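Local coordinates for chaperone SYCD (Yersinia enterocolitica, PDB 2VGX), which serves as a type III secretion chaperone for translocator proteins and probably also modulates expression of the yop operon, at residues Gln23-Ala28 with Ser55-Gly60; Phe91-Ala96 with Ser129-Ser134. One frame throughout, in Å; residues are numbered along the deposited sequence.

Interaction 1: Gln23-Ala28 with Ser55-Gly60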
# COMPACT_ATOMS: atom_id res chain seq x y z
N GLN B 23 -2.46 7.79 4.35
CA GLN B 23 -1.74 7.53 5.60
C GLN B 23 -0.47 6.77 5.38
O GLN B 23 0.54 7.04 6.04
CB GLN B 23 -2.63 6.91 6.69
CG GLN B 23 -3.72 7.94 7.15
CD GLN B 23 -3.14 9.36 7.45
OE1 GLN B 23 -3.57 10.38 6.86
NE2 GLN B 23 -2.17 9.43 8.38
N LEU B 24 -0.50 5.81 4.45
CA LEU B 24 0.75 5.19 4.05
C LEU B 24 1.71 6.23 3.45
O LEU B 24 2.89 6.15 3.66
CB LEU B 24 0.50 4.08 3.02
CG LEU B 24 -0.12 2.78 3.53
CD1 LEU B 24 -0.24 1.78 2.36
CD2 LEU B 24 0.71 2.19 4.67
N TYR B 25 1.20 7.18 2.68
CA TYR B 25 2.08 8.23 2.15
C TYR B 25 2.71 9.09 3.27
O TYR B 25 3.90 9.39 3.25
CB TYR B 25 1.33 9.10 1.14
CG TYR B 25 2.15 10.29 0.67
CD1 TYR B 25 3.29 10.10 -0.13
CD2 TYR B 25 1.80 11.59 1.02
CE1 TYR B 25 4.06 11.19 -0.58
CE2 TYR B 25 2.54 12.70 0.57
CZ TYR B 25 3.68 12.48 -0.23
OH TYR B 25 4.44 13.54 -0.69
N SER B 26 1.90 9.49 4.26
CA SER B 26 2.43 10.26 5.41
C SER B 26 3.49 9.48 6.18
O SER B 26 4.50 10.03 6.58
CB SER B 26 1.30 10.67 6.38
OG SER B 26 0.31 11.33 5.63
N LEU B 27 3.27 8.19 6.36
CA LEU B 27 4.26 7.33 6.98
C LEU B 27 5.60 7.33 6.27
O LEU B 27 6.64 7.54 6.91
CB LEU B 27 3.69 5.90 7.11
CG LEU B 27 4.62 4.80 7.62
CD1 LEU B 27 5.24 5.12 8.99
CD2 LEU B 27 3.86 3.47 7.69
N ALA B 28 5.59 7.07 4.96
CA ALA B 28 6.80 7.01 4.15
C ALA B 28 7.52 8.37 4.22
O ALA B 28 8.76 8.47 4.34
CB ALA B 28 6.41 6.67 2.68
N SER B 55 2.84 11.30 -9.17
CA SER B 55 4.23 11.79 -9.18
C SER B 55 4.85 11.90 -7.77
O SER B 55 6.07 11.77 -7.62
CB SER B 55 4.30 13.17 -9.89
OG SER B 55 3.58 14.15 -9.15
N ARG B 56 4.02 12.16 -6.74
CA ARG B 56 4.48 12.27 -5.35
C ARG B 56 5.24 11.03 -4.89
O ARG B 56 6.24 11.13 -4.18
CB ARG B 56 3.31 12.48 -4.37
CG ARG B 56 2.51 13.78 -4.57
CD ARG B 56 1.37 13.81 -3.54
NE ARG B 56 0.46 12.67 -3.69
CZ ARG B 56 -0.36 12.23 -2.73
NH1 ARG B 56 -0.39 12.84 -1.52
NH2 ARG B 56 -1.15 11.17 -2.95
N PHE B 57 4.76 9.87 -5.32
CA PHE B 57 5.38 8.58 -4.95
C PHE B 57 6.72 8.35 -5.61
O PHE B 57 7.61 7.74 -4.97
CB PHE B 57 4.41 7.42 -5.24
CG PHE B 57 3.05 7.57 -4.57
CD1 PHE B 57 2.88 8.40 -3.45
CD2 PHE B 57 1.93 6.88 -5.08
CE1 PHE B 57 1.62 8.54 -2.85
CE2 PHE B 57 0.67 7.00 -4.49
CZ PHE B 57 0.51 7.83 -3.36
N PHE B 58 6.87 8.81 -6.87
CA PHE B 58 8.17 8.66 -7.59
C PHE B 58 9.18 9.65 -7.11
O PHE B 58 10.39 9.35 -7.14
CB PHE B 58 7.99 8.69 -9.12
CG PHE B 58 7.14 7.52 -9.60
CD1 PHE B 58 7.74 6.32 -9.93
CD2 PHE B 58 5.73 7.61 -9.60
CE1 PHE B 58 6.95 5.22 -10.31
CE2 PHE B 58 4.95 6.51 -9.97
CZ PHE B 58 5.59 5.33 -10.33
N LEU B 59 8.71 10.81 -6.65
CA LEU B 59 9.61 11.75 -5.99
C LEU B 59 10.17 11.12 -4.70
O LEU B 59 11.38 11.16 -4.46
CB LEU B 59 8.91 13.07 -5.68
CG LEU B 59 9.78 14.18 -5.03
CD1 LEU B 59 11.00 14.54 -5.96
CD2 LEU B 59 8.93 15.41 -4.65
N GLY B 60 9.32 10.51 -3.89
CA GLY B 60 9.78 9.93 -2.64
C GLY B 60 10.68 8.73 -2.89
O GLY B 60 11.69 8.52 -2.17
O HOH W 1 6.55 13.27 -2.47
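Arg56 is the first residue of 55-60 to meet 23-28, and it lies against the ring of Tyr25. Its guanidinium sits over one face of that ring in a cation-pi contact, Arg56 CZ 4.5 Å from the Tyr25 ring centroid and 15° off the ring normal. The two planes are tilted 44° apart, so one nitrogen leads: Arg56 NH1 comes within 3.6 Å of Tyr25 CD2. A bend at chi3 brings the guanidinium over the ring. Nearer the backbone, Arg56 CB touches the phenol end, 4.0 Å from Tyr25 OH. Salt bridges to Asp54 and Glu22 anchor the same guanidinium, which helps fix its rotation over the tyrosine. Arg56 also offers its backbone: one water bridges Arg56 O, to which it donates, and Tyr25 OH, at 2.8 Å from each oxygen, and it lies in the plane of the phenol ring. The contact joins helix 18-33 to helix 55-67, with helix 44-50 between them in sequence, as in the stacked helices of tetratricopeptide repeats. Phe57 follows, turning the edge of its ring to Tyr25, with Phe57 CE1 3.6 Å from Tyr25 CD1. The rings meet obliquely, centroids 5.7 Å apart. Tyr25 reaches both neighbours because its CG stands anti to the backbone N (chi1 174°). Phe57 also touches Leu47 and Cys48 of helix 44-50.

Interaction 2: Phe91-Ala96 with Ser129-Ser134; sequences FPFHAA and STRVSS
In the all-helical tetratricopeptide repeat fold of SycD, helix 90-100 meets helix 128-138 through Phe93, which faces Arg131 and Val132. The backbones come nearest at Phe93 and Val132, whose CA atoms are 7.7 Å apart. Because CG of the phenylalanine lies opposite its backbone nitrogen (chi1 177°), the ring is directed at helix 128-138. On the Val132 side the touching branch is CG2, 3.6 Å from Phe93 CD1 and 3.9 Å from Phe93 CE1; the two side chains run antiparallel alongside each other. The far rim of the ring meets Arg131. Here the aromatic edge points at the guanidinium face, with Phe93 CZ 3.8 Å above the Arg131 guanidinium plane and Phe93 CE2 3.9 Å from Arg131 NH2. Their planes stand 73° apart, so the cation lies beside the ring and the usual cation-pi placement over the aromatic face is absent. A turn at chi3 (77°) bends the arginine chain back toward helix 90-100, where Glu97 forms a long, weak ion pair with Arg131 NH2 and accepts a hydrogen bond from His94 ND1. Helix 105-119, between these two helices in sequence, adds Leu112 to the surroundings of Phe93, and Leu128 and Met135 of helix 128-138 add further apolar cover. Within 129-134, Ser133 OG donates to Ser129 O over 3.2 Å; that carbonyl also accepts from Ser133 N, the two donors arriving from opposite faces of its plane.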
# COMPACT_ATOMS: atom_id res chain seq x y z
N PHE B 91 12.08 17.14 -10.20
CA PHE B 91 12.51 15.94 -10.93
C PHE B 91 13.80 16.16 -11.73
O PHE B 91 14.76 15.43 -11.52
CB PHE B 91 11.40 15.36 -11.79
CG PHE B 91 10.29 14.75 -10.98
CD1 PHE B 91 10.55 13.74 -10.06
CD2 PHE B 91 8.99 15.21 -11.13
CE1 PHE B 91 9.52 13.18 -9.32
CE2 PHE B 91 7.96 14.65 -10.40
CZ PHE B 91 8.24 13.62 -9.50
N PRO B 92 13.82 17.13 -12.68
CA PRO B 92 15.10 17.40 -13.38
C PRO B 92 16.25 17.85 -12.45
O PRO B 92 17.39 17.52 -12.71
CB PRO B 92 14.74 18.50 -14.37
CG PRO B 92 13.48 19.11 -13.85
CD PRO B 92 12.73 17.98 -13.20
N PHE B 93 15.93 18.57 -11.39
CA PHE B 93 16.95 19.03 -10.42
C PHE B 93 17.63 17.85 -9.71
O PHE B 93 18.87 17.70 -9.74
CB PHE B 93 16.39 20.03 -9.39
CG PHE B 93 17.41 20.44 -8.37
CD1 PHE B 93 18.43 21.34 -8.70
CD2 PHE B 93 17.40 19.90 -7.08
CE1 PHE B 93 19.41 21.71 -7.77
CE2 PHE B 93 18.38 20.28 -6.15
CZ PHE B 93 19.38 21.19 -6.52
N HIS B 94 16.83 16.98 -9.09
CA HIS B 94 17.42 15.83 -8.39
C HIS B 94 18.10 14.84 -9.32
O HIS B 94 19.16 14.32 -8.98
CB HIS B 94 16.45 15.18 -7.39
CG HIS B 94 16.06 16.09 -6.27
ND1 HIS B 94 16.98 16.68 -5.43
CD2 HIS B 94 14.84 16.52 -5.85
CE1 HIS B 94 16.35 17.44 -4.56
NE2 HIS B 94 15.05 17.36 -4.79
N ALA B 95 17.53 14.61 -10.51
CA ALA B 95 18.22 13.79 -11.50
C ALA B 95 19.57 14.41 -11.89
O ALA B 95 20.54 13.67 -12.06
CB ALA B 95 17.36 13.60 -12.75
N ALA B 96 19.62 15.73 -12.09
CA ALA B 96 20.91 16.40 -12.38
C ALA B 96 21.93 16.09 -11.29
O ALA B 96 23.09 15.83 -11.58
CB ALA B 96 20.69 17.89 -12.52
N SER B 129 16.23 28.20 -7.15
CA SER B 129 16.79 28.97 -8.26
C SER B 129 18.24 29.34 -7.97
O SER B 129 19.09 29.29 -8.85
CB SER B 129 15.98 30.25 -8.45
OG SER B 129 16.39 30.92 -9.62
N THR B 130 18.51 29.70 -6.72
CA THR B 130 19.87 30.08 -6.30
C THR B 130 20.83 28.90 -6.44
O THR B 130 21.93 29.06 -6.96
CB THR B 130 19.82 30.66 -4.87
OG1 THR B 130 18.90 31.77 -4.85
CG2 THR B 130 21.19 31.12 -4.39
N ARG B 131 20.40 27.70 -6.01
CA ARG B 131 21.22 26.48 -6.13
C ARG B 131 21.46 26.10 -7.60
O ARG B 131 22.60 25.75 -8.01
CB ARG B 131 20.59 25.29 -5.37
CG ARG B 131 20.56 25.45 -3.83
CD ARG B 131 19.58 24.50 -3.12
NE ARG B 131 20.04 23.10 -2.99
CZ ARG B 131 19.26 22.06 -2.66
NH1 ARG B 131 17.95 22.22 -2.43
NH2 ARG B 131 19.77 20.84 -2.58
N VAL B 132 20.40 26.16 -8.40
CA VAL B 132 20.50 25.82 -9.81
C VAL B 132 21.54 26.69 -10.53
O VAL B 132 22.35 26.18 -11.27
CB VAL B 132 19.11 25.87 -10.55
CG1 VAL B 132 19.31 25.74 -12.05
CG2 VAL B 132 18.20 24.68 -10.04
N SER B 133 21.49 28.01 -10.32
CA SER B 133 22.45 28.92 -10.96
C SER B 133 23.87 28.62 -10.53
O SER B 133 24.80 28.69 -11.32
CB SER B 133 22.11 30.38 -10.63
OG SER B 133 20.85 30.71 -11.16
N SER B 134 24.00 28.30 -9.26
CA SER B 134 25.28 27.99 -8.64
C SER B 134 25.87 26.74 -9.29
O SER B 134 27.03 26.73 -9.70
CB SER B 134 25.08 27.84 -7.13
OG SER B 134 26.30 27.64 -6.44

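In the fold
Both contacts pair helices separated in sequence by one other helix, and in both an aromatic residue of the earlier helix is met by an arginine and its apolar or aromatic successor in the later one. Interaction 1 is partly buried and more polar, with a cation over a ring face and a bridging water; its arginine is also paired with Asp54 and Glu22, outside the two segments, against one long, weak ion pair in interaction 2. Interaction 2 is mainly buried and apolar; of its three touching residues only the arginine is exposed. Their centres lie about 21 Å apart, and they share no helix, yet they touch: Phe91 packs on Ser55 and Leu59. Only 23-28 approaches the other protein chain, through Leu24 and Leu27.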